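Local coordinates for protein putative transporter (Clostridium difficile 630, PDB 3LV9) that is a putative membrane transporter whose tandem CBS domains form this fragment, and whose full-length form may bind flavin adenine dinucleotide, at residues 37-40 with 41-44. Numbering follows the deposited sequence.
Sequences CIYE and SDSE. With PO4 (phosphate ion), chain B.
A type I beta turn from Tyr39 to Asp42 ends the short strand 38-39 of a CBS domain and leads the chain into helix 44-53. Two bonds join the residues at its ends. Asp42 N donates to Tyr39 O at 3.1 Å, nearly straight at 170° but from above the carbonyl plane. In return, Asp42 OD2 accepts from Tyr39 N at 3.0 Å, the N-H meeting the carboxylate from well above its plane. With CG beside its own backbone N and anti to the carbonyl carbon (chi1 -76°), the Asp42 carboxylate reaches back to the start of the turn. Its other oxygen, OD1, lies 3.6 Å from Tyr39 CB. The planes of the Tyr39 ring and the Asp42 carboxylate stand 70° apart. Ile38 CG2 comes within 4.1 Å of Asp42 OD2. At the far end of the tyrosine, OH lies implausibly close to O2 of a phosphate ion, probably from the crystallisation liquor and also bound by Lys66, so the detail of that bond is doubtful. Glu40 OE2 forms a salt bridge with Arg63, and the disulfide Cys37-Cys62 ties residues 37-40 to strand 58-62. Lys46 in the first turn of the helix is salt-bridged to Asp42 OD1, engaging both carboxylate oxygens, and its N bonds to OG of the N-cap Ser43, completing a strand-to-helix connection within the beta-alpha-beta part of the CBS fold.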
loop_
_atom_site.group_PDB
_atom_site.type_symbol
_atom_site.label_atom_id
_atom_site.label_comp_id
_atom_site.label_asym_id
_atom_site.label_seq_id
_atom_site.Cartn_x
_atom_site.Cartn_y
_atom_site.Cartn_z
ATOM N N CYS A 37 -13.258 8.883 -3.034
ATOM C CA CYS A 37 -13.408 9.538 -1.750
ATOM C C CYS A 37 -14.382 8.748 -0.915
ATOM O O CYS A 37 -15.426 8.337 -1.401
ATOM C CB CYS A 37 -13.997 10.961 -1.925
ATOM S SG CYS A 37 -13.266 12.107 -0.720
ATOM N N ILE A 38 -14.067 8.576 0.358
ATOM C CA ILE A 38 -15.027 8.132 1.299
ATOM C C ILE A 38 -15.753 9.366 1.799
ATOM O O ILE A 38 -15.118 10.245 2.371
ATOM C CB ILE A 38 -14.336 7.482 2.482
ATOM C CG1 ILE A 38 -13.639 6.185 2.050
ATOM C CG2 ILE A 38 -15.369 7.151 3.558
ATOM C CD1 ILE A 38 -13.077 5.400 3.185
ATOM N N TYR A 39 -17.066 9.455 1.624
ATOM C CA TYR A 39 -17.795 10.624 2.150
ATOM C C TYR A 39 -18.122 10.386 3.630
ATOM O O TYR A 39 -18.332 9.245 4.044
ATOM C CB TYR A 39 -19.069 10.894 1.339
ATOM C CG TYR A 39 -18.801 11.238 -0.121
ATOM C CD1 TYR A 39 -18.757 12.550 -0.546
ATOM C CD2 TYR A 39 -18.626 10.255 -1.069
ATOM C CE1 TYR A 39 -18.518 12.875 -1.857
ATOM C CE2 TYR A 39 -18.372 10.586 -2.407
ATOM C CZ TYR A 39 -18.308 11.895 -2.774
ATOM O OH TYR A 39 -18.051 12.240 -4.073
ATOM N N GLU A 40 -18.182 11.434 4.436
ATOM C CA GLU A 40 -18.493 11.192 5.854
ATOM C C GLU A 40 -19.878 10.561 6.046
ATOM O O GLU A 40 -20.111 9.915 7.043
ATOM C CB GLU A 40 -18.264 12.436 6.780
ATOM C CG GLU A 40 -19.111 13.633 6.519
ATOM C CD GLU A 40 -18.848 14.815 7.499
ATOM O OE1 GLU A 40 -18.122 14.696 8.520
ATOM O OE2 GLU A 40 -19.380 15.893 7.224
ATOM N N SER A 41 -20.773 10.721 5.085
ATOM C CA SER A 41 -22.102 10.162 5.197
ATOM C C SER A 41 -22.267 8.814 4.540
ATOM O O SER A 41 -23.366 8.325 4.463
ATOM C CB SER A 41 -23.116 11.122 4.596
ATOM O OG SER A 41 -24.343 11.017 5.302
ATOM N N ASP A 42 -21.208 8.199 4.036
ATOM C CA ASP A 42 -21.341 6.854 3.430
ATOM C C ASP A 42 -21.667 5.808 4.489
ATOM O O ASP A 42 -21.201 5.916 5.642
ATOM C CB ASP A 42 -20.045 6.427 2.787
ATOM C CG ASP A 42 -19.775 7.121 1.468
ATOM O OD1 ASP A 42 -20.698 7.725 0.855
ATOM O OD2 ASP A 42 -18.617 7.015 1.033
ATOM N N SER A 43 -22.436 4.787 4.112
ATOM C CA SER A 43 -22.734 3.715 5.018
ATOM C C SER A 43 -21.493 2.900 5.150
ATOM O O SER A 43 -20.582 2.979 4.308
ATOM C CB SER A 43 -23.841 2.841 4.467
ATOM O OG SER A 43 -23.401 2.177 3.308
ATOM N N GLU A 44 -21.457 2.115 6.201
ATOM C CA GLU A 44 -20.324 1.233 6.454
ATOM C C GLU A 44 -20.268 0.130 5.407
ATOM O O GLU A 44 -19.184 -0.270 4.954
ATOM C CB GLU A 44 -20.369 0.696 7.906
ATOM C CG GLU A 44 -20.031 1.838 8.881
ATOM C CD GLU A 44 -20.144 1.546 10.390
ATOM O OE1 GLU A 44 -19.813 0.432 10.832
ATOM O OE2 GLU A 44 -20.495 2.522 11.107
HETATM P P PO4 B . -18.618 10.165 -6.614
HETATM O O1 PO4 B . -19.481 10.128 -7.857
HETATM O O2 PO4 B . -18.341 11.610 -6.303
HETATM O O3 PO4 B . -19.305 9.589 -5.402
HETATM O O4 PO4 B . -17.367 9.378 -6.930
#